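Local atomic coordinates of RNA N6-adenosine-methyltransferase METTL16 (Homo sapiens, PDB entry 6M1U), a protein that transfers methyl groups to the N6 position of adenosine in RNA, U6 small nuclear RNA among its substrates, and has a vertebrate conserved region that probably binds RNA. Residues Val8-Met13 / Val120-Val125; Lys14-Lys19 / Arg151-Asn156; Thr36-Ile41 / Thr143-Gln148. All blocks are in the same frame, centred on the assembly; numbering follows the deposited sequence.

Contact 1 of 3, residues Val8-Met13 / Val120-Val125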
ATOM      1  N   VAL A   8      -8.891  -3.341   3.121  1.00 72.28           N
ATOM      2  CA  VAL A   8      -8.953  -4.462   2.196  1.00 74.38           C
ATOM      3  C   VAL A   8      -9.789  -5.545   2.867  1.00 78.16           C
ATOM      4  O   VAL A   8      -9.424  -6.050   3.938  1.00 78.91           O
ATOM      5  CB  VAL A   8      -7.558  -4.987   1.836  1.00 69.55           C
ATOM      6  CG1 VAL A   8      -7.688  -6.215   0.986  1.00 70.19           C
ATOM      7  CG2 VAL A   8      -6.768  -3.949   1.084  1.00 66.26           C
ATOM      8  N   LEU A   9     -10.917  -5.892   2.252  1.00 83.26           N
ATOM      9  CA  LEU A   9     -11.814  -6.893   2.825  1.00 88.59           C
ATOM     10  C   LEU A   9     -11.170  -8.286   2.865  1.00 90.96           C
ATOM     11  O   LEU A   9     -10.392  -8.664   1.978  1.00 91.62           O
ATOM     12  CB  LEU A   9     -13.129  -6.950   2.032  1.00 91.61           C
ATOM     13  CG  LEU A   9     -14.162  -5.856   2.309  1.00 93.53           C
ATOM     14  CD1 LEU A   9     -15.311  -5.922   1.322  1.00 96.93           C
ATOM     15  CD2 LEU A   9     -14.651  -5.970   3.742  1.00 95.66           C
ATOM     16  N   ALA A  10     -11.539  -9.063   3.903  1.00 93.74           N
ATOM     17  CA  ALA A  10     -10.962 -10.390   4.130  1.00 92.72           C
ATOM     18  C   ALA A  10     -11.142 -11.313   2.932  1.00 92.74           C
ATOM     19  O   ALA A  10     -10.382 -12.281   2.793  1.00 92.32           O
ATOM     20  CB  ALA A  10     -11.565 -11.026   5.382  1.00 95.84           C
ATOM     21  N   SER A  11     -12.129 -11.034   2.072  1.00 91.79           N
ATOM     22  CA  SER A  11     -12.253 -11.734   0.799  1.00 92.20           C
ATOM     23  C   SER A  11     -11.270 -11.203  -0.239  1.00 87.15           C
ATOM     24  O   SER A  11     -10.678 -11.984  -0.995  1.00 87.67           O
ATOM     25  CB  SER A  11     -13.667 -11.597   0.279  1.00 94.62           C
ATOM     26  OG  SER A  11     -13.988 -10.229   0.264  1.00 93.17           O
ATOM     27  N   VAL A  12     -11.098  -9.884  -0.315  1.00 83.73           N
ATOM     28  CA  VAL A  12     -10.079  -9.366  -1.224  1.00 80.89           C
ATOM     29  C   VAL A  12      -8.702  -9.900  -0.832  1.00 80.25           C
ATOM     30  O   VAL A  12      -7.881 -10.242  -1.697  1.00 79.10           O
ATOM     31  CB  VAL A  12     -10.101  -7.824  -1.266  1.00 78.44           C
ATOM     32  CG1 VAL A  12      -9.313  -7.317  -2.472  1.00 77.09           C
ATOM     33  CG2 VAL A  12     -11.518  -7.323  -1.328  1.00 80.00           C
ATOM     34  N   MET A  13      -8.431 -10.017   0.466  1.00 81.09           N
ATOM     35  CA  MET A  13      -7.188 -10.669   0.856  1.00 81.38           C
ATOM     36  C   MET A  13      -7.125 -12.088   0.304  1.00 83.86           C
ATOM     37  O   MET A  13      -6.178 -12.441  -0.409  1.00 83.62           O
ATOM     38  CB  MET A  13      -7.037 -10.669   2.367  1.00 81.67           C
ATOM     39  CG  MET A  13      -6.701  -9.320   2.919  1.00 79.71           C
ATOM     40  SD  MET A  13      -6.660  -9.421   4.704  1.00 81.27           S
ATOM     41  CE  MET A  13      -5.026  -8.832   4.999  1.00 78.23           C
ATOM     42  N   VAL A 120     -10.355  -5.989  12.734  1.00127.82           N
ATOM     43  CA  VAL A 120     -11.533  -6.886  12.601  1.00129.06           C
ATOM     44  C   VAL A 120     -11.080  -8.106  11.814  1.00127.40           C
ATOM     45  O   VAL A 120     -10.142  -8.781  12.240  1.00125.60           O
ATOM     46  CB  VAL A 120     -12.747  -6.214  11.944  1.00130.29           C
ATOM     47  CG1 VAL A 120     -13.862  -7.222  11.732  1.00133.69           C
ATOM     48  CG2 VAL A 120     -13.232  -5.034  12.767  1.00131.43           C
ATOM     49  N   ASP A 121     -11.711  -8.347  10.676  1.00125.71           N
ATOM     50  CA  ASP A 121     -11.367  -9.569   9.957  1.00125.03           C
ATOM     51  C   ASP A 121     -10.536  -9.205   8.743  1.00117.96           C
ATOM     52  O   ASP A 121      -9.803 -10.033   8.191  1.00119.88           O
ATOM     53  CB  ASP A 121     -12.618 -10.334   9.503  1.00126.93           C
ATOM     54  CG  ASP A 121     -13.503 -10.753  10.654  1.00130.32           C
ATOM     55  OD1 ASP A 121     -13.018 -10.742  11.807  1.00131.10           O
ATOM     56  OD2 ASP A 121     -14.681 -11.107  10.398  1.00132.93           O
ATOM     57  N   ASP A 122     -10.701  -7.954   8.323  1.00116.88           N
ATOM     58  CA  ASP A 122     -10.100  -7.395   7.124  1.00109.85           C
ATOM     59  C   ASP A 122      -8.762  -6.735   7.453  1.00100.54           C
ATOM     60  O   ASP A 122      -8.245  -6.827   8.572  1.00100.17           O
ATOM     61  CB  ASP A 122     -11.057  -6.390   6.477  1.00114.18           C
ATOM     62  CG  ASP A 122     -12.491  -6.892   6.418  1.00121.35           C
ATOM     63  OD1 ASP A 122     -12.764  -7.859   5.669  1.00123.60           O
ATOM     64  OD2 ASP A 122     -13.341  -6.313   7.125  1.00124.39           O
ATOM     65  N   ALA A 123      -8.223  -6.026   6.466  1.00 93.51           N
ATOM     66  CA  ALA A 123      -6.962  -5.312   6.584  1.00 86.84           C
ATOM     67  C   ALA A 123      -7.220  -3.820   6.476  1.00 77.20           C
ATOM     68  O   ALA A 123      -7.876  -3.361   5.534  1.00 78.06           O
ATOM     69  CB  ALA A 123      -5.984  -5.736   5.496  1.00 78.71           C
ATOM     70  N   LEU A 124      -6.692  -3.065   7.426  1.00 76.34           N
ATOM     71  CA  LEU A 124      -6.720  -1.616   7.351  1.00 74.27           C
ATOM     72  C   LEU A 124      -5.392  -1.134   6.790  1.00 71.85           C
ATOM     73  O   LEU A 124      -4.330  -1.485   7.312  1.00 72.17           O
ATOM     74  CB  LEU A 124      -6.960  -1.011   8.729  1.00 75.44           C
ATOM     75  CG  LEU A 124      -7.301   0.468   8.746  1.00 75.02           C
ATOM     76  CD1 LEU A 124      -8.576   0.711   7.950  1.00 76.62           C
ATOM     77  CD2 LEU A 124      -7.440   0.931  10.183  1.00 77.25           C
ATOM     78  N   VAL A 125      -5.450  -0.331   5.739  1.00 72.15           N
ATOM     79  CA  VAL A 125      -4.263   0.305   5.175  1.00 69.62           C
ATOM     80  C   VAL A 125      -4.263   1.749   5.654  1.00 70.81           C
ATOM     81  O   VAL A 125      -5.153   2.522   5.284  1.00 71.53           O
ATOM     82  CB  VAL A 125      -4.246   0.232   3.640  1.00 69.39           C
ATOM     83  CG1 VAL A 125      -3.027   0.898   3.112  1.00 67.62           C
ATOM     84  CG2 VAL A 125      -4.298  -1.209   3.144  1.00 69.36           C
TER

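Contact 2 of 3, residues Lys14-Lys19 / Arg151-Asn156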
ATOM      1  N   LYS A  14      -8.151 -12.900   0.583  1.00 86.08           N
ATOM      2  CA  LYS A  14      -8.173 -14.262   0.062  1.00 89.37           C
ATOM      3  C   LYS A  14      -7.841 -14.292  -1.426  1.00 87.10           C
ATOM      4  O   LYS A  14      -7.026 -15.105  -1.873  1.00 86.90           O
ATOM      5  CB  LYS A  14      -9.536 -14.916   0.335  1.00 95.56           C
ATOM      6  CG  LYS A  14      -9.841 -15.220   1.836  1.00 99.39           C
ATOM      7  CD  LYS A  14     -11.027 -16.221   2.054  1.00105.75           C
ATOM      8  CE  LYS A  14     -12.252 -15.602   2.768  1.00107.69           C
ATOM      9  NZ  LYS A  14     -12.217 -15.668   4.257  1.00108.52           N
ATOM     10  N   GLU A  15      -8.413 -13.381  -2.205  1.00 86.38           N
ATOM     11  CA  GLU A  15      -8.097 -13.375  -3.626  1.00 85.70           C
ATOM     12  C   GLU A  15      -6.662 -12.935  -3.890  1.00 81.38           C
ATOM     13  O   GLU A  15      -6.016 -13.436  -4.819  1.00 81.71           O
ATOM     14  CB  GLU A  15      -9.070 -12.475  -4.377  1.00 88.16           C
ATOM     15  CG  GLU A  15      -9.444 -12.995  -5.747  1.00 92.90           C
ATOM     16  CD  GLU A  15      -9.923 -14.425  -5.688  1.00 99.00           C
ATOM     17  OE1 GLU A  15      -9.261 -15.299  -6.288  1.00100.93           O
ATOM     18  OE2 GLU A  15     -10.949 -14.678  -5.019  1.00102.16           O
ATOM     19  N   LEU A  16      -6.133 -12.010  -3.089  1.00 76.32           N
ATOM     20  CA  LEU A  16      -4.739 -11.634  -3.273  1.00 72.65           C
ATOM     21  C   LEU A  16      -3.806 -12.790  -2.946  1.00 74.62           C
ATOM     22  O   LEU A  16      -2.794 -12.976  -3.624  1.00 73.92           O
ATOM     23  CB  LEU A  16      -4.404 -10.424  -2.416  1.00 69.58           C
ATOM     24  CG  LEU A  16      -4.932  -9.089  -2.919  1.00 67.43           C
ATOM     25  CD1 LEU A  16      -4.761  -8.054  -1.818  1.00 64.39           C
ATOM     26  CD2 LEU A  16      -4.198  -8.696  -4.177  1.00 66.67           C
ATOM     27  N   SER A  17      -4.123 -13.574  -1.909  1.00 75.76           N
ATOM     28  CA  SER A  17      -3.326 -14.762  -1.601  1.00 78.13           C
ATOM     29  C   SER A  17      -3.279 -15.712  -2.785  1.00 78.74           C
ATOM     30  O   SER A  17      -2.195 -16.113  -3.232  1.00 79.78           O
ATOM     31  CB  SER A  17      -3.893 -15.503  -0.392  1.00 78.74           C
ATOM     32  OG  SER A  17      -4.039 -14.663   0.727  1.00 75.58           O
ATOM     33  N   LEU A  18      -4.453 -16.107  -3.285  1.00 80.66           N
ATOM     34  CA  LEU A  18      -4.511 -16.968  -4.453  1.00 82.85           C
ATOM     35  C   LEU A  18      -3.636 -16.436  -5.580  1.00 83.87           C
ATOM     36  O   LEU A  18      -2.906 -17.195  -6.227  1.00 87.26           O
ATOM     37  CB  LEU A  18      -5.950 -17.104  -4.922  1.00 82.39           C
ATOM     38  CG  LEU A  18      -6.788 -18.111  -4.172  1.00 83.85           C
ATOM     39  CD1 LEU A  18      -8.197 -17.916  -4.648  1.00 85.08           C
ATOM     40  CD2 LEU A  18      -6.288 -19.509  -4.439  1.00 87.56           C
ATOM     41  N   LYS A  19      -3.695 -15.128  -5.837  1.00 83.22           N
ATOM     42  CA  LYS A  19      -2.869 -14.613  -6.918  1.00 81.61           C
ATOM     43  C   LYS A  19      -1.387 -14.728  -6.585  1.00 80.27           C
ATOM     44  O   LYS A  19      -0.578 -14.959  -7.494  1.00 84.92           O
ATOM     45  CB  LYS A  19      -3.239 -13.170  -7.246  1.00 82.29           C
ATOM     46  CG  LYS A  19      -2.847 -12.806  -8.653  1.00 84.22           C
ATOM     47  CD  LYS A  19      -2.995 -11.323  -8.923  1.00 83.24           C
ATOM     48  CE  LYS A  19      -3.146 -11.044 -10.425  1.00 86.05           C
ATOM     49  NZ  LYS A  19      -2.016 -11.586 -11.265  1.00 88.33           N
ATOM     50  N   ARG A 151      -7.587  -3.707  -9.416  1.00 91.99           N
ATOM     51  CA  ARG A 151      -7.336  -4.282 -10.731  1.00 95.02           C
ATOM     52  C   ARG A 151      -6.804  -5.711 -10.605  1.00 93.84           C
ATOM     53  O   ARG A 151      -7.308  -6.625 -11.269  1.00 95.80           O
ATOM     54  CB  ARG A 151      -6.394  -3.388 -11.537  1.00 97.20           C
ATOM     55  CG  ARG A 151      -7.060  -2.079 -11.896  1.00100.82           C
ATOM     56  CD  ARG A 151      -6.467  -1.432 -13.127  1.00104.65           C
ATOM     57  NE  ARG A 151      -7.188  -1.807 -14.341  1.00111.02           N
ATOM     58  CZ  ARG A 151      -6.963  -1.265 -15.538  1.00116.03           C
ATOM     59  NH1 ARG A 151      -6.031  -0.318 -15.675  1.00115.70           N
ATOM     60  NH2 ARG A 151      -7.671  -1.668 -16.593  1.00120.48           N
ATOM     61  N   LEU A 152      -5.832  -5.928  -9.709  1.00 90.89           N
ATOM     62  CA  LEU A 152      -5.288  -7.269  -9.485  1.00 90.34           C
ATOM     63  C   LEU A 152      -6.385  -8.273  -9.132  1.00 92.72           C
ATOM     64  O   LEU A 152      -6.360  -9.423  -9.590  1.00 94.91           O
ATOM     65  CB  LEU A 152      -4.240  -7.233  -8.366  1.00 87.23           C
ATOM     66  CG  LEU A 152      -2.903  -6.506  -8.515  1.00 84.35           C
ATOM     67  CD1 LEU A 152      -2.281  -6.313  -7.136  1.00 81.63           C
ATOM     68  CD2 LEU A 152      -1.967  -7.279  -9.413  1.00 85.92           C
ATOM     69  N   VAL A 153      -7.361  -7.860  -8.318  1.00 91.20           N
ATOM     70  CA  VAL A 153      -8.386  -8.792  -7.861  1.00 91.81           C
ATOM     71  C   VAL A 153      -9.422  -9.109  -8.942  1.00 98.38           C
ATOM     72  O   VAL A 153     -10.072 -10.157  -8.861  1.00 97.74           O
ATOM     73  CB  VAL A 153      -9.015  -8.249  -6.563  1.00 89.92           C
ATOM     74  CG1 VAL A 153     -10.428  -8.757  -6.358  1.00 92.67           C
ATOM     75  CG2 VAL A 153      -8.170  -8.657  -5.388  1.00 88.20           C
ATOM     76  N   ALA A 154      -9.566  -8.269  -9.977  1.00103.61           N
ATOM     77  CA  ALA A 154     -10.333  -8.638 -11.176  1.00115.35           C
ATOM     78  C   ALA A 154      -9.478  -9.515 -12.104  1.00119.58           C
ATOM     79  O   ALA A 154      -9.156  -9.169 -13.240  1.00123.47           O
ATOM     80  CB  ALA A 154     -10.846  -7.401 -11.901  1.00107.24           C
ATOM     81  N   VAL A 155      -9.108 -10.681 -11.565  1.00134.54           N
ATOM     82  CA  VAL A 155      -8.307 -11.710 -12.226  1.00136.96           C
ATOM     83  C   VAL A 155      -9.268 -12.852 -12.537  1.00143.46           C
ATOM     84  O   VAL A 155      -8.882 -14.025 -12.607  1.00146.83           O
ATOM     85  CB  VAL A 155      -7.120 -12.152 -11.330  1.00137.95           C
ATOM     86  CG1 VAL A 155      -7.604 -12.826 -10.014  1.00139.72           C
ATOM     87  CG2 VAL A 155      -6.093 -13.020 -12.092  1.00141.01           C
ATOM     88  N   ASN A 156     -10.536 -12.511 -12.726  1.00134.77           N
ATOM     89  CA  ASN A 156     -11.577 -13.510 -12.864  1.00133.14           C
ATOM     90  C   ASN A 156     -11.874 -13.782 -14.339  1.00133.07           C
ATOM     91  O   ASN A 156     -10.961 -14.047 -15.133  1.00132.83           O
ATOM     92  CB  ASN A 156     -12.828 -13.046 -12.113  1.00126.16           C
ATOM     93  CG  ASN A 156     -12.514 -12.574 -10.684  1.00118.03           C
ATOM     94  OD1 ASN A 156     -11.722 -13.191  -9.972  1.00114.70           O
ATOM     95  ND2 ASN A 156     -13.134 -11.473 -10.269  1.00115.34           N
TER

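Contact 3 of 3, residues Thr36-Ile41 / Thr143-Gln148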
ATOM      1  N   THR A  36       3.065  -7.176   0.530  1.00 61.81           N
ATOM      2  CA  THR A  36       3.939  -7.503  -0.590  1.00 61.27           C
ATOM      3  C   THR A  36       3.292  -7.189  -1.937  1.00 62.42           C
ATOM      4  O   THR A  36       4.014  -7.074  -2.935  1.00 62.03           O
ATOM      5  CB  THR A  36       4.358  -8.968  -0.564  1.00 62.18           C
ATOM      6  OG1 THR A  36       3.248  -9.758  -0.971  1.00 63.65           O
ATOM      7  CG2 THR A  36       4.787  -9.404   0.825  1.00 63.37           C
ATOM      8  N   TRP A  37       1.955  -7.055  -1.999  1.00 60.41           N
ATOM      9  CA  TRP A  37       1.349  -6.550  -3.226  1.00 61.02           C
ATOM     10  C   TRP A  37       1.489  -5.037  -3.325  1.00 58.51           C
ATOM     11  O   TRP A  37       1.719  -4.504  -4.418  1.00 59.06           O
ATOM     12  CB  TRP A  37      -0.119  -6.947  -3.328  1.00 60.06           C
ATOM     13  CG  TRP A  37      -0.348  -8.318  -3.878  1.00 61.05           C
ATOM     14  CD1 TRP A  37      -0.934  -9.387  -3.230  1.00 63.16           C
ATOM     15  CD2 TRP A  37      -0.003  -8.790  -5.185  1.00 61.93           C
ATOM     16  NE1 TRP A  37      -0.970 -10.495  -4.065  1.00 65.23           N
ATOM     17  CE2 TRP A  37      -0.411 -10.151  -5.268  1.00 64.49           C
ATOM     18  CE3 TRP A  37       0.600  -8.201  -6.303  1.00 60.71           C
ATOM     19  CZ2 TRP A  37      -0.221 -10.914  -6.411  1.00 66.44           C
ATOM     20  CZ3 TRP A  37       0.782  -8.975  -7.441  1.00 62.87           C
ATOM     21  CH2 TRP A  37       0.378 -10.308  -7.482  1.00 65.68           C
ATOM     22  N   ILE A  38       1.364  -4.317  -2.210  1.00 59.05           N
ATOM     23  CA  ILE A  38       1.699  -2.894  -2.254  1.00 59.60           C
ATOM     24  C   ILE A  38       3.171  -2.706  -2.636  1.00 61.88           C
ATOM     25  O   ILE A  38       3.518  -1.813  -3.420  1.00 61.74           O
ATOM     26  CB  ILE A  38       1.363  -2.212  -0.917  1.00 57.71           C
ATOM     27  CG1 ILE A  38      -0.135  -2.277  -0.652  1.00 58.56           C
ATOM     28  CG2 ILE A  38       1.734  -0.769  -0.977  1.00 57.04           C
ATOM     29  CD1 ILE A  38      -0.515  -1.922   0.767  1.00 58.24           C
ATOM     30  N   GLU A  39       4.055  -3.575  -2.128  1.00 66.07           N
ATOM     31  CA  GLU A  39       5.469  -3.475  -2.486  1.00 68.36           C
ATOM     32  C   GLU A  39       5.666  -3.686  -3.978  1.00 69.13           C
ATOM     33  O   GLU A  39       6.459  -2.981  -4.612  1.00 68.24           O
ATOM     34  CB  GLU A  39       6.286  -4.486  -1.684  1.00 74.50           C
ATOM     35  CG  GLU A  39       6.462  -4.117  -0.226  1.00 77.42           C
ATOM     36  CD  GLU A  39       7.069  -5.233   0.623  1.00 80.82           C
ATOM     37  OE1 GLU A  39       7.099  -6.412   0.200  1.00 82.98           O
ATOM     38  OE2 GLU A  39       7.523  -4.913   1.742  1.00 82.83           O
ATOM     39  N   LYS A  40       4.919  -4.626  -4.567  1.00 68.35           N
ATOM     40  CA  LYS A  40       4.964  -4.810  -6.013  1.00 69.25           C
ATOM     41  C   LYS A  40       4.482  -3.553  -6.737  1.00 66.10           C
ATOM     42  O   LYS A  40       5.107  -3.096  -7.699  1.00 66.87           O
ATOM     43  CB  LYS A  40       4.116  -6.025  -6.401  1.00 70.15           C
ATOM     44  CG  LYS A  40       4.628  -6.802  -7.606  1.00 73.16           C
ATOM     45  CD  LYS A  40       4.145  -6.209  -8.908  1.00 75.27           C
ATOM     46  CE  LYS A  40       5.107  -6.572 -10.035  1.00 78.14           C
ATOM     47  NZ  LYS A  40       4.466  -6.413 -11.390  1.00 80.20           N
ATOM     48  N   ILE A  41       3.387  -2.964  -6.267  1.00 65.98           N
ATOM     49  CA  ILE A  41       2.814  -1.803  -6.938  1.00 65.84           C
ATOM     50  C   ILE A  41       3.773  -0.623  -6.888  1.00 67.11           C
ATOM     51  O   ILE A  41       3.895   0.145  -7.856  1.00 67.61           O
ATOM     52  CB  ILE A  41       1.463  -1.456  -6.291  1.00 66.10           C
ATOM     53  CG1 ILE A  41       0.438  -2.538  -6.625  1.00 67.38           C
ATOM     54  CG2 ILE A  41       1.034  -0.021  -6.671  1.00 65.90           C
ATOM     55  CD1 ILE A  41      -0.709  -2.554  -5.710  1.00 66.98           C
ATOM     56  N   THR A 143      -5.073   6.734  -3.523  1.00 83.28           N
ATOM     57  CA  THR A 143      -6.113   6.369  -4.476  1.00 84.84           C
ATOM     58  C   THR A 143      -5.547   5.500  -5.585  1.00 82.29           C
ATOM     59  O   THR A 143      -6.226   4.583  -6.056  1.00 83.79           O
ATOM     60  CB  THR A 143      -6.774   7.615  -5.073  1.00 86.83           C
ATOM     61  OG1 THR A 143      -7.165   8.503  -4.023  1.00 87.76           O
ATOM     62  CG2 THR A 143      -8.026   7.241  -5.848  1.00 90.23           C
ATOM     63  N   TYR A 144      -4.299   5.745  -5.997  1.00 81.45           N
ATOM     64  CA  TYR A 144      -3.728   4.923  -7.055  1.00 80.76           C
ATOM     65  C   TYR A 144      -3.487   3.507  -6.566  1.00 80.31           C
ATOM     66  O   TYR A 144      -3.914   2.543  -7.213  1.00 81.28           O
ATOM     67  CB  TYR A 144      -2.438   5.529  -7.589  1.00 81.11           C
ATOM     68  CG  TYR A 144      -1.733   4.591  -8.541  1.00 81.54           C
ATOM     69  CD1 TYR A 144      -2.200   4.405  -9.835  1.00 84.45           C
ATOM     70  CD2 TYR A 144      -0.603   3.877  -8.139  1.00 79.74           C
ATOM     71  CE1 TYR A 144      -1.563   3.534 -10.712  1.00 85.16           C
ATOM     72  CE2 TYR A 144       0.031   2.999  -8.996  1.00 80.34           C
ATOM     73  CZ  TYR A 144      -0.446   2.831 -10.289  1.00 83.25           C
ATOM     74  OH  TYR A 144       0.196   1.952 -11.149  1.00 84.05           O
ATOM     75  N   ILE A 145      -2.828   3.364  -5.408  1.00 78.03           N
ATOM     76  CA  ILE A 145      -2.488   2.036  -4.891  1.00 77.81           C
ATOM     77  C   ILE A 145      -3.743   1.190  -4.707  1.00 80.08           C
ATOM     78  O   ILE A 145      -3.853   0.084  -5.246  1.00 80.30           O
ATOM     79  CB  ILE A 145      -1.702   2.158  -3.575  1.00 74.96           C
ATOM     80  CG1 ILE A 145      -0.297   2.717  -3.846  1.00 73.65           C
ATOM     81  CG2 ILE A 145      -1.695   0.794  -2.837  1.00 74.43           C
ATOM     82  CD1 ILE A 145       0.397   3.348  -2.625  1.00 72.47           C
ATOM     83  N   ARG A 146      -4.697   1.697  -3.923  1.00 83.87           N
ATOM     84  CA  ARG A 146      -5.962   1.006  -3.719  1.00 88.33           C
ATOM     85  C   ARG A 146      -6.629   0.673  -5.046  1.00 87.62           C
ATOM     86  O   ARG A 146      -7.227  -0.397  -5.195  1.00 87.66           O
ATOM     87  CB  ARG A 146      -6.870   1.867  -2.845  1.00 96.21           C
ATOM     88  CG  ARG A 146      -8.215   1.266  -2.526  1.00106.16           C
ATOM     89  CD  ARG A 146      -8.971   2.192  -1.600  1.00115.00           C
ATOM     90  NE  ARG A 146     -10.278   1.663  -1.229  1.00124.65           N
ATOM     91  CZ  ARG A 146     -11.041   2.199  -0.279  1.00130.99           C
ATOM     92  NH1 ARG A 146     -10.597   3.270   0.380  1.00134.92           N
ATOM     93  NH2 ARG A 146     -12.232   1.673   0.011  1.00135.43           N
ATOM     94  N   ASN A 147      -6.509   1.563  -6.036  1.00 85.99           N
ATOM     95  CA  ASN A 147      -7.030   1.244  -7.360  1.00 87.71           C
ATOM     96  C   ASN A 147      -6.252   0.093  -7.972  1.00 85.66           C
ATOM     97  O   ASN A 147      -6.842  -0.861  -8.489  1.00 88.60           O
ATOM     98  CB  ASN A 147      -7.000   2.478  -8.267  1.00 86.14           C
ATOM     99  CG  ASN A 147      -8.230   3.392  -8.066  1.00 87.15           C
ATOM    100  OD1 ASN A 147      -9.027   3.216  -7.120  1.00 86.42           O
ATOM    101  ND2 ASN A 147      -8.381   4.377  -8.955  1.00 88.71           N
ATOM    102  N   GLN A 148      -4.927   0.132  -7.856  1.00 85.77           N
ATOM    103  CA  GLN A 148      -4.116  -0.950  -8.399  1.00 86.24           C
ATOM    104  C   GLN A 148      -4.471  -2.281  -7.745  1.00 86.40           C
ATOM    105  O   GLN A 148      -4.511  -3.314  -8.424  1.00 87.11           O
ATOM    106  CB  GLN A 148      -2.629  -0.632  -8.231  1.00 88.13           C
ATOM    107  CG  GLN A 148      -1.771  -1.200  -9.350  1.00 91.87           C
ATOM    108  CD  GLN A 148      -2.196  -0.704 -10.725  1.00 95.79           C
ATOM    109  OE1 GLN A 148      -2.088   0.477 -11.030  1.00 96.80           O
ATOM    110  NE2 GLN A 148      -2.688  -1.613 -11.558  1.00 98.42           N
TER

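Contact 1 of 3, residues Val8-Met13 / Val120-Val125
V8 and A123 form an antiparallel hydrogen-bonded pair, its two backbone bonds running V8 N to A123 O (2.6 Å) and A123 N to V8 O (2.8 Å). V8 and A123 point their side chains to the same face of the sheet, and V8 CG2 extends that patch to V125 CG2 at 4.2 Å.

One residue before A123, the carboxylate of D122 takes up the start of helix 10-20. Its OD1 accepts a hydrogen bond from A10 N, modelled at 2.5 Å, a length too short to be trusted at this resolution. D122 CG sits beside its own backbone N (chi1 -44°), which turns the carboxylate to A10 and lays it alongside L9, with L9 CD2 3.3 Å from D122 OD1. With an alanine here, A10 N at the helix start would probably lose this acceptor and L9 the carboxylate along its flank.

Further out, the thioether of M13 passes along A123, SD at 3.8 Å from A123 CB. I31 and V34 of helix 30-44 adjoin M13, while I149 meets V8. Edge pairing and side-chain acceptor thus act on consecutive residues, and the negative carboxylate is likely to interact favourably with the N-terminal end of the helix dipole.

Contact 2 of 3, residues Lys14-Lys19 / Arg151-Asn156
L16 and V153 cross at about a right angle where helix 10-20 meets the C-terminal end of helix 136-153. The branch doing the touching is V153 CG2, whose distance to L16 CG is 4.1 Å. The same methyl also lies 4.1 Å from E15 CB, so it sits across two successive residues of the facing helix. In V153 it is CG1 that stands anti to the backbone N (chi1 154°), and the other branch, CG2, is the one turned to E15 and L16.

L152 offers a second, looser meeting: its CD1 is 4.3 Å from L16 CD2, so the two leucines approach through their terminal methyls, while its CD2 turns to K19. K19 points toward the other segment and runs extended through CE (chi2 -171°, chi3 -157°), which carries CE to 3.7 Å from L152 O and 3.9 Å from V155 CG2; the bend at chi4 moves only NZ. The K19 and V155 side chains cross obliquely, aliphatic carbon against methyl. No hydrogen bond joins the two segments; the lysine contributes carbon atoms here, though its charge near a helix C terminus is probably favourable.

Beyond V153 the chain leaves helical geometry at A154, the centre of an inverse gamma turn, and this reversal returns V155 toward helix 10-20. W37 of helix 30-44 touches both K19 and L152, and its indole NE1 bonds to L16 O, so a third helix closes one flank. Partly exposed at its edges, the contact is a helix end packed against a helix side, within a group of three helices carried by a five-stranded antiparallel sheet, an architecture consistent with a KA-1-like domain.

Contact 3 of 3, residues Thr36-Ile41 / Thr143-Gln148
I41 meets Y144, I145 and Q148, and aliphatic contact accounts for most of what joins helices 30-44 and 136-153 here. The axes of the two short segments come within 10.2 Å and make an angle of 114°, well away from either parallel or antiparallel. At this crossing I41 is directed toward the other helix, and its two branches divide the work. CD1 reaches Q148 CB at 3.7 Å, with CG1 close to Q148 CG. CG2, anti to the backbone N while CG1 lies beside it (chi1 -69°), lies 4.2 Å from I145 CG1. One turn back, I38 crosses I145 at about a right angle, I38 CG1 being 4.1 Å from I145 CG2.

The aromatic contribution is smaller. I41 CG2 comes obliquely to the Y144 ring, 3.9 Å from CE2, and the two side chains slide past each other in opposite directions.

Polar groups are kept to the margin. Q148 sets out toward I41; its CB and CG meet the isoleucine, and the bend at chi2 (58°) then leads the amide away. No hydrogen bond links the two segments.

Around this crossing, I114 of strand 108-119 touches both I38 and I145, and I149 adds to the cover on I41. I38 and I41 are buried, as is I145. The join therefore depends on the fit of branched aliphatic side chains, with the sheet beneath as a shared apolar floor, and burial of hydrocarbon is likely to supply most of its stability.

Overall arrangement
From the N terminus, strand 4-8 runs into helix 10-20, and contact 1 closes the first long loop by joining this corner to the start of strand 122-131. Helix 10-20 then enters contact 2, which reaches the C-terminal end of helix 136-153; the two closures cross. Contact 3, between helices 30-44 and 136-153, is nested inside the loop of contact 2 and also crosses contact 1. Contacts 1 and 2 touch through V12 CG1 and V153 CG2, 3.4 Å apart, and W37 bridges contacts 2 and 3. Together they join the three helices to one another, and contact 1 fastens the edge strand 4-8 to strand 122-131 of the sheet they pack on.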